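Local coordinates for protein UDP-N-acetylglucosamine 2-epimerase (Listeria monocytogenes, PDB 3OT5) that probably catalyses the interconversion of UDP-N-acetylglucosamine and UDP-N-acetylmannosamine by inverting the sugar at C2, at residues L221-H232 / E256-H265; M241-R249 / V270-H281. One frame throughout, in Å; residues are numbered along the deposited sequence.

Contact 1 (L221-H232 / E256-H265); sequences LGDNRLILMTAH and EDTELVYPMH
N224 and E259 meet nearly at right angles: the amide nitrogen ND2 of N224 gives a 2.7 Å hydrogen bond to OE2 of E259, reaching the anti lone pair of that oxygen from within its own amide plane, while the carboxylate is turned 61° from the amide. OE1 of E259 takes a hydrogen bond with H285 NE2 on the neighbouring strand, so both oxygens of this buried acid have partners; CD1 of L221 lies alongside the carboxylate. On the other face of the sheet R225 and D257 form a salt bridge, NH2 to OD1 at 3.1 Å, with guanidinium and carboxylate planes 55° apart; the bend at chi3 of R225 turns its end back to D257, and NH1 binds the carbonyl of L359. From this N-terminal end strands 225-229 and 258-263 run on in parallel, neighbours in the six-stranded sheet of a Rossmann-like domain, joined by a ladder that includes I227 N to E259 O at 2.7 Å and V261 N to I227 O at 2.9 Å. L228 CD1 rests on V261 CG1 at 3.9 Å, on the same face as E259. Opposite, L260 CD1 packs against CG2 of I227 and CB of M229. M229, its chain extended, passes Y262 obliquely as a Met-aromatic contact, SD 5.2 Å from the ring centroid. Beyond the strands, ND1 of H232 approaches the edge of the H265 ring, 3.2 Å from CD2, the two rings inclined at 53°; H265 ND1 itself is bonded to the backbone N of N267.

Contact 2 (M241-R249 / V270-H281); sequences MQGMFEAVR and VREKAMAILGGH
NH1 of R249 donates a 3.2 Å hydrogen bond to the carbonyl O of G279, bent to 137° at the hydrogen and tilted from the carbonyl plane. I277 O lies 3.3 Å from the same NH1 and 3.2 Å from R249 CD, placing the guanidinium across the C-terminal end of helix 268-278. CG of R249 stands anti to the backbone N (chi1 173°), and a bend at chi2 carries the rest of the chain over that end. H281 brings CD2 over the centre of one guanidinium face, its ring steeply inclined to the arginine plane, while its ND1 is held by the backbone N of R283. NE of R249 is engaged by E253 of its own helix.

Away from this polar end the two helices, segments 241-249 and 270-278, run side by side at 29°, their axes 9.3 Å apart, with knobs-into-holes packing. F245 is one knob, set among V270, A274, I277 and L278: one ring face has A274 CA above its rim, K273 CB comes at the edge, and CD1 of L278 presses to 3.5 Å from F245 CD1. I277 is the answering knob, among Q242, F245, E246 and R249, with its CD1 3.5 Å from CG of E246. Deeper in, L278 CD2 meets V248 CG2, and M241 CE reaches V270 CG1. The pair covers part of one face of the parallel sheet, over strands 258-263 and 284-287, where Y262 meets F245 edge-to-face.

The carbonyls bunched at a helix C terminus carry a partial negative charge, which R249 would probably offset; the salt bridge from E253 to NE would partly balance the arginine's charge and probably restrains the guanidinium's rotation.

Strand 225-229 comes first, then helix 240-254, strand 258-263 and helix 268-278, so the two contacts cross: their segments alternate along the chain. Contact 1 closes a right-handed beta-alpha-beta crossover, bringing the second strand back beside the first after helix 240-254. Contact 2 closes the following alpha-beta-alpha unit, laying helix 268-278 against helix 240-254 with strand 258-263 between them in sequence. Together they tie two neighbouring strands of the six-stranded sheet to two helices of the layer that packs on it. They join directly where the hydroxyl end of Y262 packs on M241, and through a probable hydrogen bond from R271 NE to H265 O.

Contact 1 (L221-H232 / E256-H265)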
loop_
_atom_site.group_PDB
_atom_site.type_symbol
_atom_site.label_atom_id
_atom_site.label_comp_id
_atom_site.label_asym_id
_atom_site.label_seq_id
_atom_site.Cartn_x
_atom_site.Cartn_y
_atom_site.Cartn_z
ATOM N N LEU A 221 -5.859 -4.919 -26.319
ATOM C CA LEU A 221 -4.592 -5.583 -26.021
ATOM C C LEU A 221 -4.386 -6.852 -26.867
ATOM O O LEU A 221 -3.305 -7.072 -27.420
ATOM C CB LEU A 221 -4.512 -5.900 -24.520
ATOM C CG LEU A 221 -3.124 -6.217 -23.957
ATOM C CD1 LEU A 221 -2.225 -5.004 -24.125
ATOM C CD2 LEU A 221 -3.194 -6.615 -22.492
ATOM N N GLY A 222 -5.426 -7.673 -26.981
ATOM C CA GLY A 222 -5.341 -8.911 -27.756
ATOM C C GLY A 222 -4.395 -9.903 -27.105
ATOM O O GLY A 222 -4.491 -10.155 -25.905
ATOM N N ASP A 223 -3.476 -10.457 -27.890
ATOM C CA ASP A 223 -2.499 -11.424 -27.378
ATOM C C ASP A 223 -1.220 -10.748 -26.863
ATOM O O ASP A 223 -0.317 -11.424 -26.374
ATOM C CB ASP A 223 -2.131 -12.447 -28.465
ATOM C CG ASP A 223 -3.318 -13.306 -28.907
ATOM O OD1 ASP A 223 -3.240 -13.877 -30.019
ATOM O OD2 ASP A 223 -4.323 -13.408 -28.162
ATOM N N ASN A 224 -1.143 -9.422 -26.968
ATOM C CA ASN A 224 0.042 -8.686 -26.508
ATOM C C ASN A 224 0.251 -8.678 -25.015
ATOM O O ASN A 224 -0.697 -8.690 -24.238
ATOM C CB ASN A 224 0.009 -7.237 -26.989
ATOM C CG ASN A 224 0.267 -7.116 -28.457
ATOM O OD1 ASN A 224 0.916 -7.972 -29.048
ATOM N ND2 ASN A 224 -0.202 -6.033 -29.054
ATOM N N ARG A 225 1.523 -8.610 -24.636
ATOM C CA ARG A 225 1.924 -8.580 -23.241
ATOM C C ARG A 225 2.045 -7.140 -22.771
ATOM O O ARG A 225 2.842 -6.356 -23.289
ATOM C CB ARG A 225 3.222 -9.349 -23.071
ATOM C CG ARG A 225 3.020 -10.813 -23.413
ATOM C CD ARG A 225 4.287 -11.600 -23.363
ATOM N NE ARG A 225 5.244 -11.195 -24.389
ATOM C CZ ARG A 225 6.473 -11.682 -24.464
ATOM N NH1 ARG A 225 6.875 -12.583 -23.573
ATOM N NH2 ARG A 225 7.297 -11.268 -25.411
ATOM N N LEU A 226 1.229 -6.812 -21.780
ATOM C CA LEU A 226 1.174 -5.481 -21.230
ATOM C C LEU A 226 2.310 -5.198 -20.246
ATOM O O LEU A 226 2.514 -5.929 -19.271
ATOM C CB LEU A 226 -0.187 -5.274 -20.545
ATOM C CG LEU A 226 -0.439 -3.970 -19.770
ATOM C CD1 LEU A 226 -0.191 -2.744 -20.634
ATOM C CD2 LEU A 226 -1.860 -3.956 -19.219
ATOM N N ILE A 227 3.068 -4.147 -20.539
ATOM C CA ILE A 227 4.124 -3.697 -19.663
ATOM C C ILE A 227 3.630 -2.379 -19.088
ATOM O O ILE A 227 3.243 -1.479 -19.828
ATOM C CB ILE A 227 5.424 -3.423 -20.354
ATOM C CG1 ILE A 227 5.985 -4.697 -20.988
ATOM C CG2 ILE A 227 6.424 -2.847 -19.317
ATOM C CD1 ILE A 227 7.224 -4.454 -21.790
ATOM N N LEU A 228 3.639 -2.277 -17.775
ATOM C CA LEU A 228 3.185 -1.076 -17.099
ATOM C C LEU A 228 4.395 -0.424 -16.449
ATOM O O LEU A 228 5.261 -1.117 -15.907
ATOM C CB LEU A 228 2.140 -1.469 -16.055
ATOM C CG LEU A 228 1.413 -0.415 -15.229
ATOM C CD1 LEU A 228 0.679 0.581 -16.106
ATOM C CD2 LEU A 228 0.438 -1.134 -14.288
ATOM N N MET A 229 4.485 0.898 -16.538
ATOM C CA MET A 229 5.593 1.631 -15.939
ATOM C C MET A 229 5.119 2.847 -15.138
ATOM O O MET A 229 4.193 3.540 -15.544
ATOM C CB MET A 229 6.552 2.122 -17.008
ATOM C CG MET A 229 7.706 2.916 -16.435
ATOM S SD MET A 229 8.791 3.544 -17.694
ATOM C CE MET A 229 9.912 4.519 -16.683
ATOM N N THR A 230 5.750 3.075 -13.992
ATOM C CA THR A 230 5.467 4.238 -13.153
ATOM C C THR A 230 6.760 4.603 -12.445
ATOM O O THR A 230 7.566 3.732 -12.100
ATOM C CB THR A 230 4.363 4.003 -12.112
ATOM O OG1 THR A 230 4.738 2.943 -11.220
ATOM C CG2 THR A 230 3.052 3.650 -12.785
ATOM N N ALA A 231 6.964 5.896 -12.267
ATOM C CA ALA A 231 8.127 6.415 -11.602
ATOM C C ALA A 231 7.716 7.725 -10.963
ATOM O O ALA A 231 7.316 8.661 -11.665
ATOM C CB ALA A 231 9.255 6.633 -12.601
ATOM N N HIS A 232 7.768 7.785 -9.636
ATOM C CA HIS A 232 7.398 9.011 -8.926
ATOM C C HIS A 232 8.469 9.518 -7.945
ATOM O O HIS A 232 8.293 10.565 -7.338
ATOM C CB HIS A 232 6.050 8.815 -8.209
ATOM C CG HIS A 232 4.900 8.620 -9.149
ATOM N ND1 HIS A 232 4.126 9.667 -9.605
ATOM C CD2 HIS A 232 4.409 7.503 -9.738
ATOM C CE1 HIS A 232 3.203 9.202 -10.430
ATOM N NE2 HIS A 232 3.353 7.892 -10.529
ATOM N N GLU A 256 7.666 -7.102 -30.565
ATOM C CA GLU A 256 6.408 -6.640 -31.153
ATOM C C GLU A 256 5.135 -7.125 -30.491
ATOM O O GLU A 256 4.074 -6.559 -30.736
ATOM C CB GLU A 256 6.371 -6.960 -32.644
ATOM C CG GLU A 256 7.471 -6.261 -33.411
ATOM C CD GLU A 256 7.379 -6.475 -34.905
ATOM O OE1 GLU A 256 6.313 -6.909 -35.391
ATOM O OE2 GLU A 256 8.374 -6.191 -35.599
ATOM N N ASP A 257 5.214 -8.164 -29.668
ATOM C CA ASP A 257 4.009 -8.637 -28.991
ATOM C C ASP A 257 3.851 -8.000 -27.601
ATOM O O ASP A 257 3.185 -8.554 -26.736
ATOM C CB ASP A 257 3.948 -10.172 -28.928
ATOM C CG ASP A 257 5.135 -10.788 -28.222
ATOM O OD1 ASP A 257 6.133 -10.078 -27.971
ATOM O OD2 ASP A 257 5.071 -12.007 -27.941
ATOM N N THR A 258 4.456 -6.832 -27.401
ATOM C CA THR A 258 4.342 -6.115 -26.133
ATOM C C THR A 258 3.727 -4.746 -26.333
ATOM O O THR A 258 3.818 -4.151 -27.406
ATOM C CB THR A 258 5.711 -5.854 -25.473
ATOM O OG1 THR A 258 6.489 -4.989 -26.310
ATOM C CG2 THR A 258 6.465 -7.153 -25.230
ATOM N N GLU A 259 3.089 -4.258 -25.285
ATOM C CA GLU A 259 2.509 -2.929 -25.285
ATOM C C GLU A 259 2.895 -2.279 -23.967
ATOM O O GLU A 259 2.997 -2.950 -22.950
ATOM C CB GLU A 259 0.994 -2.948 -25.481
ATOM C CG GLU A 259 0.578 -3.423 -26.865
ATOM C CD GLU A 259 -0.869 -3.113 -27.193
ATOM O OE1 GLU A 259 -1.471 -2.238 -26.519
ATOM O OE2 GLU A 259 -1.388 -3.723 -28.151
ATOM N N LEU A 260 3.142 -0.976 -24.009
ATOM C CA LEU A 260 3.548 -0.226 -22.841
ATOM C C LEU A 260 2.498 0.789 -22.476
ATOM O O LEU A 260 1.983 1.488 -23.336
ATOM C CB LEU A 260 4.878 0.496 -23.112
ATOM C CG LEU A 260 5.394 1.527 -22.086
ATOM C CD1 LEU A 260 5.622 0.939 -20.714
ATOM C CD2 LEU A 260 6.679 2.187 -22.594
ATOM N N VAL A 261 2.153 0.826 -21.195
ATOM C CA VAL A 261 1.213 1.790 -20.673
ATOM C C VAL A 261 2.017 2.609 -19.678
ATOM O O VAL A 261 2.659 2.059 -18.789
ATOM C CB VAL A 261 0.006 1.140 -19.978
ATOM C CG1 VAL A 261 -0.882 2.217 -19.341
ATOM C CG2 VAL A 261 -0.791 0.315 -20.964
ATOM N N TYR A 262 2.013 3.919 -19.861
ATOM C CA TYR A 262 2.735 4.806 -18.991
ATOM C C TYR A 262 1.880 5.974 -18.551
ATOM O O TYR A 262 1.709 6.926 -19.304
ATOM C CB TYR A 262 4.011 5.336 -19.666
ATOM C CG TYR A 262 4.695 6.378 -18.812
ATOM C CD1 TYR A 262 5.283 6.029 -17.603
ATOM C CD2 TYR A 262 4.755 7.712 -19.206
ATOM C CE1 TYR A 262 5.898 6.989 -16.798
ATOM C CE2 TYR A 262 5.382 8.671 -18.419
ATOM C CZ TYR A 262 5.944 8.306 -17.216
ATOM O OH TYR A 262 6.550 9.261 -16.427
ATOM N N PRO A 263 1.312 5.889 -17.345
ATOM C CA PRO A 263 0.552 7.008 -16.835
ATOM C C PRO A 263 1.562 8.116 -16.612
ATOM O O PRO A 263 2.385 8.031 -15.705
ATOM C CB PRO A 263 -0.011 6.483 -15.508
ATOM C CG PRO A 263 0.064 5.008 -15.611
ATOM C CD PRO A 263 1.274 4.742 -16.426
ATOM N N MET A 264 1.526 9.137 -17.450
ATOM C CA MET A 264 2.505 10.206 -17.351
ATOM C C MET A 264 2.473 11.011 -16.066
ATOM O O MET A 264 1.418 11.412 -15.607
ATOM C CB MET A 264 2.355 11.161 -18.521
ATOM C CG MET A 264 2.776 10.568 -19.842
ATOM S SD MET A 264 2.581 11.791 -21.122
ATOM C CE MET A 264 0.797 12.002 -21.087
ATOM N N HIS A 265 3.658 11.256 -15.511
ATOM C CA HIS A 265 3.777 12.063 -14.314
ATOM C C HIS A 265 3.332 13.470 -14.714
ATOM O O HIS A 265 3.442 13.862 -15.874
ATOM C CB HIS A 265 5.211 12.059 -13.782
ATOM C CG HIS A 265 5.360 12.713 -12.442
ATOM N ND1 HIS A 265 5.608 14.061 -12.290
ATOM C CD2 HIS A 265 5.289 12.201 -11.190
ATOM C CE1 HIS A 265 5.678 14.352 -11.001
ATOM N NE2 HIS A 265 5.485 13.241 -10.314
#

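Contact 2 (M241-R249 / V270-H281)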
loop_
_atom_site.group_PDB
_atom_site.type_symbol
_atom_site.label_atom_id
_atom_site.label_comp_id
_atom_site.label_asym_id
_atom_site.label_seq_id
_atom_site.Cartn_x
_atom_site.Cartn_y
_atom_site.Cartn_z
ATOM N N MET A 241 15.491 9.760 -15.979
ATOM C CA MET A 241 14.227 9.526 -16.642
ATOM C C MET A 241 14.419 9.270 -18.133
ATOM O O MET A 241 13.821 8.353 -18.688
ATOM C CB MET A 241 13.284 10.710 -16.426
ATOM C CG MET A 241 11.824 10.329 -16.527
ATOM S SD MET A 241 11.358 9.160 -15.209
ATOM C CE MET A 241 9.614 8.899 -15.526
ATOM N N GLN A 242 15.264 10.068 -18.775
ATOM C CA GLN A 242 15.508 9.915 -20.205
ATOM C C GLN A 242 16.010 8.517 -20.554
ATOM O O GLN A 242 15.483 7.880 -21.459
ATOM C CB GLN A 242 16.486 10.977 -20.709
ATOM C CG GLN A 242 16.834 10.838 -22.183
ATOM C CD GLN A 242 17.637 12.003 -22.700
ATOM O OE1 GLN A 242 17.588 13.095 -22.138
ATOM N NE2 GLN A 242 18.367 11.788 -23.792
ATOM N N GLY A 243 17.020 8.039 -19.835
ATOM C CA GLY A 243 17.559 6.708 -20.086
ATOM C C GLY A 243 16.491 5.642 -19.907
ATOM O O GLY A 243 16.430 4.672 -20.669
ATOM N N MET A 244 15.636 5.825 -18.904
ATOM C CA MET A 244 14.577 4.858 -18.635
ATOM C C MET A 244 13.516 4.804 -19.750
ATOM O O MET A 244 13.115 3.710 -20.143
ATOM C CB MET A 244 13.948 5.100 -17.254
ATOM C CG MET A 244 14.971 4.970 -16.126
ATOM S SD MET A 244 14.314 4.996 -14.461
ATOM C CE MET A 244 13.383 6.527 -14.455
ATOM N N PHE A 245 13.076 5.956 -20.267
ATOM C CA PHE A 245 12.087 5.946 -21.358
ATOM C C PHE A 245 12.702 5.320 -22.605
ATOM O O PHE A 245 12.065 4.512 -23.291
ATOM C CB PHE A 245 11.544 7.334 -21.719
ATOM C CG PHE A 245 10.796 8.023 -20.608
ATOM C CD1 PHE A 245 9.841 7.352 -19.869
ATOM C CD2 PHE A 245 10.950 9.387 -20.403
ATOM C CE1 PHE A 245 9.122 8.007 -18.853
ATOM C CE2 PHE A 245 10.233 10.050 -19.410
ATOM C CZ PHE A 245 9.317 9.355 -18.634
ATOM N N GLU A 246 13.942 5.696 -22.899
ATOM C CA GLU A 246 14.642 5.146 -24.052
ATOM C C GLU A 246 14.725 3.632 -23.918
ATOM O O GLU A 246 14.614 2.921 -24.904
ATOM C CB GLU A 246 16.036 5.764 -24.198
ATOM C CG GLU A 246 16.018 7.239 -24.588
ATOM C CD GLU A 246 17.406 7.860 -24.685
ATOM O OE1 GLU A 246 17.559 8.884 -25.390
ATOM O OE2 GLU A 246 18.351 7.325 -24.076
ATOM N N ALA A 247 14.888 3.148 -22.689
ATOM C CA ALA A 247 14.976 1.713 -22.436
ATOM C C ALA A 247 13.687 0.989 -22.820
ATOM O O ALA A 247 13.730 0.012 -23.562
ATOM C CB ALA A 247 15.297 1.451 -20.973
ATOM N N VAL A 248 12.555 1.469 -22.304
ATOM C CA VAL A 248 11.258 0.858 -22.581
ATOM C C VAL A 248 10.860 1.015 -24.056
ATOM O O VAL A 248 10.246 0.126 -24.636
ATOM C CB VAL A 248 10.158 1.358 -21.600
ATOM C CG1 VAL A 248 10.460 0.870 -20.187
ATOM C CG2 VAL A 248 10.035 2.876 -21.622
ATOM N N ARG A 249 11.216 2.140 -24.664
ATOM C CA ARG A 249 10.959 2.345 -26.084
ATOM C C ARG A 249 11.618 1.196 -26.837
ATOM O O ARG A 249 10.999 0.536 -27.674
ATOM C CB ARG A 249 11.587 3.655 -26.545
ATOM C CG ARG A 249 11.535 3.926 -28.041
ATOM C CD ARG A 249 10.157 4.332 -28.550
ATOM N NE ARG A 249 10.197 4.575 -29.993
ATOM C CZ ARG A 249 9.295 5.268 -30.688
ATOM N NH1 ARG A 249 8.283 5.868 -30.079
ATOM N NH2 ARG A 249 9.444 5.411 -31.999
ATOM N N VAL A 270 9.003 16.044 -17.449
ATOM C CA VAL A 270 8.913 14.593 -17.552
ATOM C C VAL A 270 8.034 14.201 -18.747
ATOM O O VAL A 270 8.392 13.312 -19.532
ATOM C CB VAL A 270 8.342 13.961 -16.253
ATOM C CG1 VAL A 270 8.058 12.468 -16.446
ATOM C CG2 VAL A 270 9.299 14.199 -15.083
ATOM N N ARG A 271 6.891 14.868 -18.889
ATOM C CA ARG A 271 5.982 14.580 -19.998
ATOM C C ARG A 271 6.621 14.857 -21.336
ATOM O O ARG A 271 6.468 14.088 -22.277
ATOM C CB ARG A 271 4.694 15.388 -19.893
ATOM C CG ARG A 271 3.875 14.986 -18.724
ATOM C CD ARG A 271 2.452 15.417 -18.883
ATOM N NE ARG A 271 1.655 14.841 -17.811
ATOM C CZ ARG A 271 0.332 14.816 -17.787
ATOM N NH1 ARG A 271 -0.363 15.319 -18.797
ATOM N NH2 ARG A 271 -0.293 14.262 -16.755
ATOM N N GLU A 272 7.323 15.977 -21.409
ATOM C CA GLU A 272 8.009 16.381 -22.623
ATOM C C GLU A 272 8.987 15.287 -23.046
ATOM O O GLU A 272 9.079 14.970 -24.225
ATOM C CB GLU A 272 8.708 17.725 -22.390
ATOM C CG GLU A 272 9.496 18.283 -23.560
ATOM C CD GLU A 272 10.073 19.666 -23.250
ATOM O OE1 GLU A 272 9.633 20.297 -22.257
ATOM O OE2 GLU A 272 10.959 20.128 -24.001
ATOM N N LYS A 273 9.700 14.702 -22.085
ATOM C CA LYS A 273 10.649 13.625 -22.385
ATOM C C LYS A 273 9.897 12.378 -22.823
ATOM O O LYS A 273 10.348 11.655 -23.703
ATOM C CB LYS A 273 11.532 13.295 -21.174
ATOM C CG LYS A 273 12.503 14.414 -20.756
ATOM C CD LYS A 273 13.270 14.035 -19.483
ATOM C CE LYS A 273 14.117 15.202 -18.945
ATOM N NZ LYS A 273 15.144 15.656 -19.911
ATOM N N ALA A 274 8.748 12.141 -22.199
ATOM C CA ALA A 274 7.917 10.987 -22.511
ATOM C C ALA A 274 7.327 11.089 -23.913
ATOM O O ALA A 274 7.323 10.111 -24.650
ATOM C CB ALA A 274 6.800 10.839 -21.470
ATOM N N MET A 275 6.807 12.261 -24.265
ATOM C CA MET A 275 6.237 12.484 -25.598
ATOM C C MET A 275 7.315 12.357 -26.667
ATOM O O MET A 275 7.104 11.735 -27.709
ATOM C CB MET A 275 5.609 13.882 -25.703
ATOM C CG MET A 275 4.357 14.084 -24.850
ATOM S SD MET A 275 2.997 13.022 -25.384
ATOM C CE MET A 275 2.637 13.668 -27.017
ATOM N N ALA A 276 8.467 12.953 -26.389
ATOM C CA ALA A 276 9.587 12.951 -27.310
ATOM C C ALA A 276 10.102 11.553 -27.602
ATOM O O ALA A 276 10.346 11.207 -28.754
ATOM C CB ALA A 276 10.713 13.820 -26.762
ATOM N N ILE A 277 10.229 10.739 -26.565
ATOM C CA ILE A 277 10.769 9.395 -26.715
ATOM C C ILE A 277 9.733 8.299 -26.899
ATOM O O ILE A 277 9.939 7.376 -27.685
ATOM C CB ILE A 277 11.618 9.023 -25.483
ATOM C CG1 ILE A 277 12.765 10.024 -25.324
ATOM C CG2 ILE A 277 12.144 7.580 -25.601
ATOM C CD1 ILE A 277 13.609 9.797 -24.102
ATOM N N LEU A 278 8.625 8.397 -26.180
ATOM C CA LEU A 278 7.603 7.366 -26.238
ATOM C C LEU A 278 6.397 7.709 -27.094
ATOM O O LEU A 278 5.523 6.868 -27.286
ATOM C CB LEU A 278 7.125 7.060 -24.819
ATOM C CG LEU A 278 8.231 6.628 -23.861
ATOM C CD1 LEU A 278 7.675 6.511 -22.456
ATOM C CD2 LEU A 278 8.866 5.320 -24.327
ATOM N N GLY A 279 6.332 8.936 -27.591
ATOM C CA GLY A 279 5.195 9.356 -28.396
ATOM C C GLY A 279 5.195 8.767 -29.787
ATOM O O GLY A 279 6.213 8.297 -30.280
ATOM N N GLY A 280 4.025 8.763 -30.401
ATOM C CA GLY A 280 3.861 8.271 -31.759
ATOM C C GLY A 280 4.127 6.801 -32.011
ATOM O O GLY A 280 4.578 6.444 -33.095
ATOM N N HIS A 281 3.882 5.938 -31.028
ATOM C CA HIS A 281 4.073 4.506 -31.254
ATOM C C HIS A 281 2.759 3.819 -30.909
ATOM O O HIS A 281 2.223 3.986 -29.809
ATOM C CB HIS A 281 5.224 3.923 -30.444
ATOM C CG HIS A 281 5.680 2.584 -30.941
ATOM N ND1 HIS A 281 5.048 1.403 -30.612
ATOM C CD2 HIS A 281 6.704 2.244 -31.760
ATOM C CE1 HIS A 281 5.662 0.396 -31.207
ATOM N NE2 HIS A 281 6.668 0.881 -31.912
#